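PDB 6S1Z: angiotensin-converting enzyme from Anopheles gambiae, which probably acts as a zinc-dependent peptidyl dipeptidase that removes dipeptides from the C-termini of peptides, and is captured here with the inhibitor fosinoprilat. Local coordinates for residues L359-Y364 against G382-V387; H327-D332 against R340-T345; G539-E544 against M558-G563; Y497-V502 against R565-D570. All coordinates share one frame; numbering follows the deposited sequence.

Contact 1: residues L359-Y364 against G382-V387; sequences LGHIQY and GFHEAV. With ZN (zinc ion), chain D; KS8 (fosinoprilat), chain C.
Gly-360 and Val-387 bring helices 349-368 and 381-396 together with their CA atoms 4.8 Å apart. The axes of the two segments pass at 7.7 Å, with 122° between their N-to-C directions. This is the zinc site of a gluzincin peptidase: the first helix carries the HExxH motif with His-357 and His-361, and the second supplies the glutamate ligand, Glu-385. Having no side chain, Gly-360 lets Val-387 lie directly on its backbone, with Val-387 CG1 3.7 Å from Gly-360 O.

His-361 binds the zinc through NE2 at 1.9 Å. Glu-385 binds it through OE2 at 2.0 Å, although its CB leaves the backbone away from 359-364; a bend at chi2 (-60°) brings the carboxylate round to the metal. The phosphinate oxygen O01 of fosinoprilat coordinates the zinc at 2.2 Å, and His-357 completes the site. The second carboxylate oxygen, Glu-385 OE1, sits at the edge of the His-361 ring, 3.0 Å from CE1, so histidine and glutamate touch each other as well as the ion.

Behind this shell, Tyr-364 turns its edge to the face of His-384 in a T-shaped pair, planes 59° apart. His-384 NE2 is hydrogen-bonded to Tyr-368 OH, which would help fix the rotation of the imidazole. The hydroxyl of Tyr-364 is held by Ala-379 N, while the ring fills the angle between the helices: CD2 rests on Val-387 CG2, and CE2 packs 3.8 Å from Phe-383 CB.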
# COMPACT_ATOMS: atom_id res chain seq x y z
N LEU A 359 -4.90 -7.48 7.71
CA LEU A 359 -6.16 -8.00 8.25
C LEU A 359 -7.36 -7.36 7.55
O LEU A 359 -8.37 -8.02 7.32
CB LEU A 359 -6.22 -7.76 9.76
CG LEU A 359 -5.18 -8.50 10.59
CD1 LEU A 359 -5.23 -8.04 12.03
CD2 LEU A 359 -5.37 -10.01 10.51
N GLY A 360 -7.26 -6.07 7.22
CA GLY A 360 -8.31 -5.43 6.46
C GLY A 360 -8.56 -6.11 5.13
O GLY A 360 -9.70 -6.13 4.64
N HIS A 361 -7.51 -6.67 4.52
CA HIS A 361 -7.69 -7.43 3.29
C HIS A 361 -8.34 -8.78 3.58
O HIS A 361 -9.18 -9.24 2.80
CB HIS A 361 -6.34 -7.63 2.60
CG HIS A 361 -5.78 -6.38 2.00
ND1 HIS A 361 -6.46 -5.66 1.04
CD2 HIS A 361 -4.62 -5.72 2.21
CE1 HIS A 361 -5.74 -4.61 0.69
NE2 HIS A 361 -4.62 -4.62 1.38
N ILE A 362 -7.96 -9.43 4.68
CA ILE A 362 -8.54 -10.72 5.03
C ILE A 362 -10.03 -10.56 5.33
O ILE A 362 -10.86 -11.33 4.84
CB ILE A 362 -7.79 -11.34 6.21
CG1 ILE A 362 -6.33 -11.63 5.84
CG2 ILE A 362 -8.49 -12.60 6.68
CD1 ILE A 362 -6.14 -12.71 4.79
N GLN A 363 -10.37 -9.57 6.15
CA GLN A 363 -11.77 -9.33 6.49
C GLN A 363 -12.62 -9.16 5.23
O GLN A 363 -13.69 -9.76 5.10
CB GLN A 363 -11.90 -8.10 7.38
CG GLN A 363 -13.33 -7.69 7.67
CD GLN A 363 -14.12 -8.80 8.33
OE1 GLN A 363 -15.20 -9.17 7.87
NE2 GLN A 363 -13.58 -9.35 9.41
N TYR A 364 -12.13 -8.35 4.29
CA TYR A 364 -12.89 -8.10 3.06
C TYR A 364 -13.20 -9.39 2.33
O TYR A 364 -14.25 -9.51 1.68
CB TYR A 364 -12.10 -7.15 2.16
CG TYR A 364 -12.94 -6.15 1.41
CD1 TYR A 364 -14.25 -6.44 1.05
CD2 TYR A 364 -12.43 -4.91 1.05
CE1 TYR A 364 -15.02 -5.52 0.36
CE2 TYR A 364 -13.19 -3.99 0.36
CZ TYR A 364 -14.49 -4.30 0.02
OH TYR A 364 -15.25 -3.38 -0.67
N GLY A 382 -9.22 0.84 -4.16
CA GLY A 382 -9.02 1.71 -3.01
C GLY A 382 -9.66 1.16 -1.75
O GLY A 382 -9.04 1.16 -0.67
N PHE A 383 -10.91 0.69 -1.85
CA PHE A 383 -11.60 0.14 -0.69
C PHE A 383 -10.75 -0.93 -0.01
O PHE A 383 -10.56 -0.91 1.21
CB PHE A 383 -12.95 -0.44 -1.10
CG PHE A 383 -13.98 0.60 -1.44
CD1 PHE A 383 -13.99 1.21 -2.68
CD2 PHE A 383 -14.95 0.96 -0.52
CE1 PHE A 383 -14.95 2.16 -3.00
CE2 PHE A 383 -15.91 1.91 -0.83
CZ PHE A 383 -15.90 2.51 -2.07
N HIS A 384 -10.23 -1.87 -0.80
CA HIS A 384 -9.49 -3.00 -0.25
C HIS A 384 -8.36 -2.52 0.66
O HIS A 384 -8.28 -2.91 1.83
CB HIS A 384 -8.94 -3.85 -1.39
CG HIS A 384 -9.32 -5.30 -1.31
ND1 HIS A 384 -9.37 -5.99 -0.11
CD2 HIS A 384 -9.68 -6.18 -2.27
CE1 HIS A 384 -9.73 -7.24 -0.35
NE2 HIS A 384 -9.93 -7.38 -1.64
N GLU A 385 -7.48 -1.67 0.13
CA GLU A 385 -6.35 -1.20 0.92
C GLU A 385 -6.81 -0.37 2.11
O GLU A 385 -6.14 -0.35 3.15
CB GLU A 385 -5.40 -0.36 0.05
CG GLU A 385 -5.16 -0.89 -1.36
CD GLU A 385 -4.55 -2.28 -1.38
OE1 GLU A 385 -5.19 -3.21 -1.92
OE2 GLU A 385 -3.42 -2.45 -0.87
N ALA A 386 -7.94 0.32 1.97
CA ALA A 386 -8.36 1.28 2.99
C ALA A 386 -8.82 0.59 4.26
O ALA A 386 -8.56 1.08 5.36
CB ALA A 386 -9.46 2.18 2.43
N VAL A 387 -9.51 -0.54 4.13
CA VAL A 387 -10.17 -1.18 5.27
C VAL A 387 -9.21 -1.25 6.46
O VAL A 387 -9.49 -0.73 7.54
CB VAL A 387 -10.69 -2.57 4.90
CG1 VAL A 387 -11.39 -3.22 6.09
CG2 VAL A 387 -11.64 -2.48 3.71
ZN ZN D . -3.13 -3.55 0.74
C04 KS8 C . 0.44 -6.33 -0.51
C05 KS8 C . -0.47 -6.38 -1.81
C06 KS8 C . 0.15 -7.31 -2.93
C07 KS8 C . -0.55 -8.67 -3.02
C08 KS8 C . 0.08 -9.61 -4.16
C09 KS8 C . -0.35 -9.49 -5.47
C10 KS8 C . 0.20 -10.29 -6.46
C11 KS8 C . 1.20 -11.24 -6.12
C12 KS8 C . 1.62 -11.35 -4.82
C13 KS8 C . 1.07 -10.54 -3.83
C14 KS8 C . 1.06 -4.47 1.75
C15 KS8 C . 1.60 -3.21 0.97
C18 KS8 C . 2.23 -1.91 3.07
C19 KS8 C . 2.07 -0.38 3.38
C20 KS8 C . 2.24 0.29 1.97
C21 KS8 C . 2.71 -0.70 1.12
C22 KS8 C . 4.22 -0.74 1.07
C25 KS8 C . 0.76 -0.04 3.96
C26 KS8 C . 0.56 -0.80 5.30
C27 KS8 C . 1.34 -0.20 6.48
C28 KS8 C . 0.98 1.26 6.67
C29 KS8 C . 1.31 2.04 5.39
C30 KS8 C . 0.59 1.47 4.16
N17 KS8 C . 2.14 -2.03 1.73
O01 KS8 C . -1.13 -4.21 0.18
O03 KS8 C . -1.18 -6.13 1.78
O16 KS8 C . 1.57 -3.20 -0.22
O23 KS8 C . 4.89 -1.09 2.10
O24 KS8 C . 4.79 -0.43 0.06
P02 KS8 C . -0.30 -5.26 0.81

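Contact 2: residues H327-D332 against R340-T345; sequences HASAWD and RIKQCT. With KS8 (fosinoprilat), chain C.
An antiparallel beta hairpin, strands 329-332 and 339-342, forms this contact and lends one wall to the active-site cleft, with Trp-331 paired to Arg-340 and Ala-330 to Ile-341. Trp-331 N donates to Arg-340 O at 2.9 Å, and Lys-342 N to Ser-329 O at 3.0 Å; the return bond from Ser-329 N to Lys-342 O is weak. Between them Ala-330 and Ile-341 make a non-hydrogen-bonded pair, Ala-330 CB resting 3.9 Å from Ile-341 CG1.

On the other face Ser-329 OG stands between its own backbone N and carbonyl carbon (chi1 55°), where Trp-331 NE1 gives it a weak hydrogen bond. Lys-342 folds at chi3 and chi4 and lays CE 3.8 Å from the same Ser-329 OG. Beyond the paired strands, the extended Gln-343 puts CG 3.7 Å from Ala-328 CB.

Fosinoprilat lies along 327-331: Trp-331 CH2 touches its phenyl carbon C12 at 3.9 Å, and the edge of His-327 presents CE1 to the amide oxygen O16 at 3.4 Å. A disulfide ties Cys-344 to Cys-326. Ala-330 packs on Glu-358 and His-361 of helix 349-368, Ile-341 on Ile-362 of that helix, and the opposite face meets helix 12-42, where Trp-331 and Trp-38 pair edge-to-face.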
# COMPACT_ATOMS: atom_id res chain seq x y z
N HIS A 327 7.56 -9.45 1.59
CA HIS A 327 6.63 -8.33 1.47
C HIS A 327 5.26 -8.75 1.97
O HIS A 327 4.60 -9.59 1.35
CB HIS A 327 6.56 -7.83 0.03
CG HIS A 327 6.01 -6.45 -0.10
ND1 HIS A 327 4.67 -6.19 -0.29
CD2 HIS A 327 6.63 -5.24 -0.05
CE1 HIS A 327 4.49 -4.88 -0.36
NE2 HIS A 327 5.66 -4.28 -0.21
N ALA A 328 4.82 -8.17 3.09
CA ALA A 328 3.56 -8.54 3.70
C ALA A 328 2.44 -8.60 2.66
O ALA A 328 2.42 -7.80 1.72
CB ALA A 328 3.20 -7.55 4.81
N SER A 329 1.53 -9.54 2.84
CA SER A 329 0.44 -9.74 1.89
C SER A 329 -0.67 -10.53 2.56
O SER A 329 -0.47 -11.19 3.58
CB SER A 329 0.94 -10.46 0.63
OG SER A 329 1.57 -11.69 0.96
N ALA A 330 -1.86 -10.45 1.96
CA ALA A 330 -3.03 -11.19 2.40
C ALA A 330 -3.67 -11.85 1.18
O ALA A 330 -3.81 -11.21 0.13
CB ALA A 330 -4.04 -10.29 3.10
N TRP A 331 -4.06 -13.11 1.33
CA TRP A 331 -4.48 -13.92 0.20
C TRP A 331 -5.92 -14.39 0.36
O TRP A 331 -6.43 -14.55 1.47
CB TRP A 331 -3.57 -15.14 0.04
CG TRP A 331 -2.15 -14.79 -0.31
CD1 TRP A 331 -1.20 -14.32 0.55
CD2 TRP A 331 -1.53 -14.88 -1.59
NE1 TRP A 331 -0.02 -14.11 -0.13
CE2 TRP A 331 -0.20 -14.44 -1.44
CE3 TRP A 331 -1.97 -15.29 -2.85
CZ2 TRP A 331 0.70 -14.40 -2.51
CZ3 TRP A 331 -1.08 -15.25 -3.91
CH2 TRP A 331 0.24 -14.81 -3.73
N ASP A 332 -6.57 -14.61 -0.78
CA ASP A 332 -7.89 -15.23 -0.85
C ASP A 332 -7.82 -16.36 -1.87
O ASP A 332 -7.79 -16.11 -3.08
CB ASP A 332 -8.97 -14.23 -1.24
CG ASP A 332 -10.35 -14.86 -1.31
OD1 ASP A 332 -10.52 -16.00 -0.84
OD2 ASP A 332 -11.27 -14.21 -1.85
N ARG A 340 -5.24 -16.38 4.41
CA ARG A 340 -3.87 -16.48 4.91
C ARG A 340 -3.17 -15.14 4.76
O ARG A 340 -3.47 -14.35 3.86
CB ARG A 340 -3.08 -17.56 4.16
CG ARG A 340 -3.67 -18.95 4.26
CD ARG A 340 -2.85 -19.96 3.47
NE ARG A 340 -3.69 -20.99 2.87
CZ ARG A 340 -3.23 -21.96 2.08
NH1 ARG A 340 -1.94 -22.05 1.80
NH2 ARG A 340 -4.07 -22.85 1.57
N ILE A 341 -2.22 -14.90 5.66
CA ILE A 341 -1.37 -13.71 5.62
C ILE A 341 0.08 -14.17 5.65
O ILE A 341 0.46 -14.98 6.50
CB ILE A 341 -1.66 -12.76 6.80
CG1 ILE A 341 -2.90 -11.91 6.49
CG2 ILE A 341 -0.45 -11.88 7.09
CD1 ILE A 341 -3.37 -11.05 7.65
N LYS A 342 0.88 -13.65 4.73
CA LYS A 342 2.31 -13.95 4.64
C LYS A 342 3.06 -12.66 4.95
O LYS A 342 3.23 -11.80 4.08
CB LYS A 342 2.66 -14.49 3.26
CG LYS A 342 4.14 -14.79 3.05
CD LYS A 342 4.40 -15.45 1.70
CE LYS A 342 4.13 -14.51 0.53
NZ LYS A 342 5.06 -13.35 0.50
N GLN A 343 3.51 -12.53 6.20
CA GLN A 343 4.17 -11.31 6.66
C GLN A 343 5.34 -11.68 7.56
O GLN A 343 5.15 -12.36 8.58
CB GLN A 343 3.19 -10.40 7.40
CG GLN A 343 3.84 -9.21 8.08
CD GLN A 343 2.82 -8.26 8.69
OE1 GLN A 343 1.67 -8.21 8.26
NE2 GLN A 343 3.25 -7.52 9.70
N CYS A 344 6.54 -11.23 7.20
CA CYS A 344 7.74 -11.44 8.01
C CYS A 344 7.74 -10.44 9.17
O CYS A 344 8.52 -9.49 9.23
CB CYS A 344 8.99 -11.32 7.16
SG CYS A 344 9.11 -12.58 5.86
N THR A 345 6.82 -10.68 10.11
CA THR A 345 6.56 -9.72 11.17
C THR A 345 7.76 -9.55 12.09
O THR A 345 8.56 -10.47 12.29
CB THR A 345 5.34 -10.16 11.99
OG1 THR A 345 4.21 -10.32 11.13
CG2 THR A 345 5.02 -9.14 13.07
C04 KS8 C . 0.44 -6.33 -0.51
C05 KS8 C . -0.47 -6.38 -1.81
C06 KS8 C . 0.15 -7.31 -2.93
C07 KS8 C . -0.55 -8.67 -3.02
C08 KS8 C . 0.08 -9.61 -4.16
C09 KS8 C . -0.35 -9.49 -5.47
C10 KS8 C . 0.20 -10.29 -6.46
C11 KS8 C . 1.20 -11.24 -6.12
C12 KS8 C . 1.62 -11.35 -4.82
C13 KS8 C . 1.07 -10.54 -3.83
C14 KS8 C . 1.06 -4.47 1.75
C15 KS8 C . 1.60 -3.21 0.97
C18 KS8 C . 2.23 -1.91 3.07
C19 KS8 C . 2.07 -0.38 3.38
C20 KS8 C . 2.24 0.29 1.97
C21 KS8 C . 2.71 -0.70 1.12
C22 KS8 C . 4.22 -0.74 1.07
C25 KS8 C . 0.76 -0.04 3.96
C26 KS8 C . 0.56 -0.80 5.30
C27 KS8 C . 1.34 -0.20 6.48
C28 KS8 C . 0.98 1.26 6.67
C29 KS8 C . 1.31 2.04 5.39
C30 KS8 C . 0.59 1.47 4.16
N17 KS8 C . 2.14 -2.03 1.73
O01 KS8 C . -1.13 -4.21 0.18
O03 KS8 C . -1.18 -6.13 1.78
O16 KS8 C . 1.57 -3.20 -0.22
O23 KS8 C . 4.89 -1.09 2.10
O24 KS8 C . 4.79 -0.43 0.06
P02 KS8 C . -0.30 -5.26 0.81

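Contact 3: residues G539-E544 against M558-G563; sequences GNQLKE and MEVLTG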
# COMPACT_ATOMS: atom_id res chain seq x y z
N GLY A 539 -19.70 -1.13 12.72
CA GLY A 539 -19.36 -2.41 12.11
C GLY A 539 -20.44 -2.91 11.17
O GLY A 539 -20.17 -3.29 10.03
N ASN A 540 -21.70 -2.90 11.64
CA ASN A 540 -22.81 -3.35 10.80
C ASN A 540 -22.84 -2.60 9.48
O ASN A 540 -22.94 -3.21 8.41
CB ASN A 540 -24.13 -3.17 11.55
CG ASN A 540 -24.23 -4.08 12.77
OD1 ASN A 540 -23.24 -4.64 13.23
ND2 ASN A 540 -25.45 -4.24 13.28
N GLN A 541 -22.75 -1.27 9.53
CA GLN A 541 -22.71 -0.48 8.30
C GLN A 541 -21.47 -0.82 7.48
O GLN A 541 -21.52 -0.86 6.25
CB GLN A 541 -22.75 1.01 8.63
CG GLN A 541 -24.10 1.49 9.14
CD GLN A 541 -25.15 1.52 8.06
OE1 GLN A 541 -24.87 1.84 6.90
NE2 GLN A 541 -26.39 1.20 8.42
N LEU A 542 -20.34 -1.06 8.15
CA LEU A 542 -19.13 -1.47 7.44
C LEU A 542 -19.30 -2.85 6.82
O LEU A 542 -18.93 -3.07 5.66
CB LEU A 542 -17.94 -1.45 8.39
CG LEU A 542 -16.61 -1.96 7.82
CD1 LEU A 542 -16.24 -1.19 6.56
CD2 LEU A 542 -15.51 -1.84 8.86
N LYS A 543 -19.87 -3.80 7.58
CA LYS A 543 -20.14 -5.12 7.03
C LYS A 543 -20.98 -5.03 5.77
O LYS A 543 -20.76 -5.77 4.81
CB LYS A 543 -20.85 -5.99 8.08
CG LYS A 543 -20.00 -6.34 9.29
CD LYS A 543 -20.83 -6.97 10.41
CE LYS A 543 -21.39 -8.33 10.01
NZ LYS A 543 -22.18 -8.95 11.11
N GLU A 544 -21.95 -4.11 5.75
CA GLU A 544 -22.84 -3.99 4.60
C GLU A 544 -22.07 -3.52 3.37
O GLU A 544 -22.28 -4.04 2.26
CB GLU A 544 -23.98 -3.03 4.91
CG GLU A 544 -25.05 -2.96 3.83
CD GLU A 544 -26.11 -1.92 4.12
OE1 GLU A 544 -26.12 -1.37 5.24
OE2 GLU A 544 -26.94 -1.66 3.23
N MET A 558 -19.98 3.27 -1.89
CA MET A 558 -19.51 4.49 -1.26
C MET A 558 -20.60 5.13 -0.40
O MET A 558 -20.30 5.72 0.64
CB MET A 558 -19.04 5.48 -2.32
CG MET A 558 -18.36 6.73 -1.78
SD MET A 558 -16.70 6.40 -1.15
CE MET A 558 -16.19 8.04 -0.65
N GLU A 559 -21.86 4.99 -0.81
CA GLU A 559 -22.96 5.66 -0.12
C GLU A 559 -23.51 4.85 1.04
O GLU A 559 -23.94 5.44 2.05
CB GLU A 559 -24.09 5.95 -1.11
CG GLU A 559 -25.33 6.55 -0.47
CD GLU A 559 -26.24 7.22 -1.48
OE1 GLU A 559 -26.13 6.90 -2.69
OE2 GLU A 559 -27.07 8.06 -1.07
N VAL A 560 -23.53 3.52 0.93
CA VAL A 560 -24.09 2.68 1.99
C VAL A 560 -23.48 3.05 3.34
O VAL A 560 -24.18 3.09 4.36
CB VAL A 560 -23.87 1.19 1.66
CG1 VAL A 560 -24.02 0.33 2.91
CG2 VAL A 560 -24.84 0.74 0.58
N LEU A 561 -22.18 3.32 3.37
CA LEU A 561 -21.47 3.63 4.61
C LEU A 561 -21.32 5.13 4.82
O LEU A 561 -21.75 5.67 5.85
CB LEU A 561 -20.10 2.96 4.60
CG LEU A 561 -19.12 3.41 5.68
CD1 LEU A 561 -19.72 3.25 7.07
CD2 LEU A 561 -17.82 2.63 5.57
N THR A 562 -20.71 5.83 3.86
CA THR A 562 -20.40 7.24 4.04
C THR A 562 -21.61 8.14 3.85
O THR A 562 -21.71 9.18 4.51
CB THR A 562 -19.30 7.66 3.07
OG1 THR A 562 -19.83 7.73 1.74
CG2 THR A 562 -18.14 6.67 3.09
N GLY A 563 -22.54 7.75 2.98
CA GLY A 563 -23.63 8.60 2.57
C GLY A 563 -23.32 9.41 1.32
O GLY A 563 -24.24 9.80 0.60
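Glu-544 lays its carboxylate flat against Val-560: the methyl CG1 stands over the face of the group, 3.3 Å from Glu-544 CD and nearly equidistant from the two oxygens, 3.6 Å from OE1 and 3.5 Å from OE2. The glutamate gets there with an extended chain, CG anti to the backbone N (chi1 -173°), so that CB and CG also run past the same methyl. Val-560 offers CG1 as the leading branch, while CG2 only grazes Glu-544 OE2.

One turn away, aliphatic groups meet. Leu-561 spreads its two methyls over neighbouring residues of helix 536-548: CD1 lies 4.1 Å from Gln-541 CB, and CD2 lies 4.3 Å from Leu-542 CD1. The CB of Leu-542 starts away from 558-563, but its CD1 still comes within reach of the leucine.

Helices 536-548 and 554-562 form an antiparallel helical hairpin here, with segment axes 8.6 Å apart and 176° between their directions; Gln-541 and Leu-561 have the closest CA atoms. Gly-563, with positive phi, is the first residue to leave the second helix. Further along the hairpin Val-560 packs on Leu-548 and Leu-561 on Met-545, while Met-558 faces helix 495-514.

Methyl and methylene groups make up much of the join near the protein surface, with the leucine pair on the inner side; Glu-544 touches Val-560 through the face of its carboxylate, consistent with a charged group that stays in solvent at this exposed position.

Contact 4: residues Y497-V502 against R565-D570; sequences YFVSYV and RKMSAD. With KS8 (fosinoprilat), chain C.
Val-502 and Met-567 join helix 495-514, one of the helices lining the zinc-peptidase cleft, to the loop that leads from helix 554-562 into helix 570-590. The valine sends CG1 anti to its backbone nitrogen (chi1 175°), which aims that methyl at the loop. In Met-567, CG anti to the backbone N (chi1 179°) and an extended chi2 carry CG and SD to the valine; the bend at chi3 only sets CE. The two side chains cross at about a right angle, with Val-502 CG1 3.3 Å from Met-567 CG and 3.6 Å from Met-567 SD. The sulfur also reaches the preceding turn of the helix, lying 4.2 Å from Val-499 CG1. The other valine branch, Val-502 CG2, sits 4.1 Å above one face of the Phe-498 ring, offset toward its rim, so Val-502 wedges between an aromatic of its own helix and the loop. Phe-498 in turn packs on helix 204-233, and Phe-203 touches both Val-499 and Met-567.

The same helix reaches fosinoprilat through its tyrosines. Tyr-501 OH approaches the cyclohexyl carbon C29 at 3.2 Å; Tyr-497 OH is modelled very close to the inhibitor's phosphinate oxygen O01, its exact place uncertain.

On the loop side Gln-506 OE1 accepts from Ser-568 N. Ser-568 then caps the start of the next helix: Asp-570 N donates to Ser-568 OG at 3.3 Å, with an N-H...O angle of 158°.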
# COMPACT_ATOMS: atom_id res chain seq x y z
N TYR A 497 -3.43 2.44 -3.11
CA TYR A 497 -2.91 2.98 -1.85
C TYR A 497 -3.19 4.47 -1.73
O TYR A 497 -3.42 4.96 -0.62
CB TYR A 497 -1.41 2.71 -1.75
CG TYR A 497 -1.07 1.24 -1.69
CD1 TYR A 497 -0.88 0.51 -2.86
CD2 TYR A 497 -0.94 0.58 -0.48
CE1 TYR A 497 -0.57 -0.83 -2.81
CE2 TYR A 497 -0.63 -0.76 -0.42
CZ TYR A 497 -0.45 -1.46 -1.60
OH TYR A 497 -0.14 -2.80 -1.55
N PHE A 498 -3.17 5.20 -2.84
CA PHE A 498 -3.50 6.62 -2.80
C PHE A 498 -4.98 6.82 -2.49
O PHE A 498 -5.34 7.50 -1.52
CB PHE A 498 -3.13 7.28 -4.12
CG PHE A 498 -3.59 8.71 -4.22
CD1 PHE A 498 -2.81 9.74 -3.71
CD2 PHE A 498 -4.79 9.02 -4.82
CE1 PHE A 498 -3.23 11.05 -3.80
CE2 PHE A 498 -5.22 10.33 -4.91
CZ PHE A 498 -4.44 11.35 -4.40
N VAL A 499 -5.85 6.22 -3.31
CA VAL A 499 -7.29 6.33 -3.08
C VAL A 499 -7.62 5.95 -1.65
O VAL A 499 -8.49 6.55 -1.01
CB VAL A 499 -8.06 5.46 -4.09
CG1 VAL A 499 -9.55 5.51 -3.81
CG2 VAL A 499 -7.77 5.91 -5.51
N SER A 500 -6.93 4.93 -1.12
CA SER A 500 -7.15 4.51 0.26
C SER A 500 -6.96 5.68 1.23
O SER A 500 -7.85 6.00 2.01
CB SER A 500 -6.20 3.37 0.61
OG SER A 500 -6.08 3.20 2.01
N TYR A 501 -5.79 6.32 1.17
CA TYR A 501 -5.49 7.42 2.09
C TYR A 501 -6.40 8.62 1.90
O TYR A 501 -6.31 9.57 2.70
CB TYR A 501 -4.02 7.83 1.93
CG TYR A 501 -3.08 6.99 2.75
CD1 TYR A 501 -2.95 5.63 2.52
CD2 TYR A 501 -2.31 7.56 3.76
CE1 TYR A 501 -2.08 4.86 3.28
CE2 TYR A 501 -1.44 6.80 4.51
CZ TYR A 501 -1.33 5.45 4.27
OH TYR A 501 -0.47 4.69 5.03
N VAL A 502 -7.25 8.62 0.89
CA VAL A 502 -8.28 9.64 0.73
C VAL A 502 -9.62 9.17 1.28
O VAL A 502 -10.27 9.88 2.05
CB VAL A 502 -8.40 10.04 -0.76
CG1 VAL A 502 -9.55 11.02 -0.97
CG2 VAL A 502 -7.09 10.63 -1.26
N ARG A 565 -21.32 9.84 -2.51
CA ARG A 565 -21.16 9.00 -3.69
C ARG A 565 -19.90 9.35 -4.48
O ARG A 565 -19.68 8.78 -5.55
CB ARG A 565 -22.38 9.12 -4.60
CG ARG A 565 -23.68 8.66 -3.95
CD ARG A 565 -24.85 8.81 -4.90
NE ARG A 565 -24.67 8.03 -6.12
CZ ARG A 565 -24.95 6.74 -6.24
NH1 ARG A 565 -25.41 6.05 -5.20
NH2 ARG A 565 -24.75 6.12 -7.40
N LYS A 566 -19.07 10.26 -3.98
CA LYS A 566 -17.86 10.68 -4.68
C LYS A 566 -16.71 10.76 -3.69
O LYS A 566 -16.92 10.98 -2.49
CB LYS A 566 -18.06 12.03 -5.38
CG LYS A 566 -19.09 12.02 -6.49
CD LYS A 566 -19.42 13.43 -6.96
CE LYS A 566 -20.26 13.43 -8.22
NZ LYS A 566 -19.51 12.88 -9.39
N MET A 567 -15.50 10.59 -4.20
CA MET A 567 -14.31 10.73 -3.37
C MET A 567 -14.15 12.18 -2.95
O MET A 567 -14.17 13.09 -3.78
CB MET A 567 -13.07 10.25 -4.13
CG MET A 567 -11.78 10.39 -3.34
SD MET A 567 -10.37 9.59 -4.12
CE MET A 567 -10.42 10.32 -5.76
N SER A 568 -13.98 12.40 -1.64
CA SER A 568 -13.95 13.74 -1.07
C SER A 568 -12.72 13.86 -0.18
O SER A 568 -12.57 13.09 0.77
CB SER A 568 -15.22 14.02 -0.27
OG SER A 568 -15.14 15.27 0.39
N ALA A 569 -11.86 14.83 -0.49
CA ALA A 569 -10.71 15.12 0.35
C ALA A 569 -11.06 15.94 1.58
O ALA A 569 -10.16 16.29 2.35
CB ALA A 569 -9.64 15.85 -0.48
N ASP A 570 -12.34 16.27 1.78
CA ASP A 570 -12.73 17.07 2.93
C ASP A 570 -12.32 16.40 4.23
O ASP A 570 -11.90 17.07 5.18
CB ASP A 570 -14.24 17.31 2.91
CG ASP A 570 -14.71 18.00 1.65
OD1 ASP A 570 -13.93 18.81 1.09
OD2 ASP A 570 -15.85 17.74 1.22
C04 KS8 C . 0.44 -6.33 -0.51
C05 KS8 C . -0.47 -6.38 -1.81
C06 KS8 C . 0.15 -7.31 -2.93
C07 KS8 C . -0.55 -8.67 -3.02
C08 KS8 C . 0.08 -9.61 -4.16
C09 KS8 C . -0.35 -9.49 -5.47
C10 KS8 C . 0.20 -10.29 -6.46
C11 KS8 C . 1.20 -11.24 -6.12
C12 KS8 C . 1.62 -11.35 -4.82
C13 KS8 C . 1.07 -10.54 -3.83
C14 KS8 C . 1.06 -4.47 1.75
C15 KS8 C . 1.60 -3.21 0.97
C18 KS8 C . 2.23 -1.91 3.07
C19 KS8 C . 2.07 -0.38 3.38
C20 KS8 C . 2.24 0.29 1.97
C21 KS8 C . 2.71 -0.70 1.12
C22 KS8 C . 4.22 -0.74 1.07
C25 KS8 C . 0.76 -0.04 3.96
C26 KS8 C . 0.56 -0.80 5.30
C27 KS8 C . 1.34 -0.20 6.48
C28 KS8 C . 0.98 1.26 6.67
C29 KS8 C . 1.31 2.04 5.39
C30 KS8 C . 0.59 1.47 4.16
N17 KS8 C . 2.14 -2.03 1.73
O01 KS8 C . -1.13 -4.21 0.18
O03 KS8 C . -1.18 -6.13 1.78
O16 KS8 C . 1.57 -3.20 -0.22
O23 KS8 C . 4.89 -1.09 2.10
O24 KS8 C . 4.79 -0.43 0.06
P02 KS8 C . -0.30 -5.26 0.81

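How the contacts relate
Contact 2 comes first along the chain and contact 1 next; contact 3 is nested inside the loop closed by contact 4. Contacts 1 and 2, centres about 13 Å apart, meet where strand 339-342 leads on to helix 349-368. Contact 4 has its centre about 14 Å from that of contact 1, Tyr-497 and Ser-500 leaning on Glu-385 and Ala-386. Contacts 2 and 4, centres about 25 Å apart, do not touch. Contact 3 is joined to contact 4 by the Glu-559 to Arg-565 salt bridge and to contact 1 by Phe-383 against Met-558. Contacts 1, 2 and 4 thus bring hairpin and helices round the zinc and fosinoprilat, while contact 3 joins helices away from them.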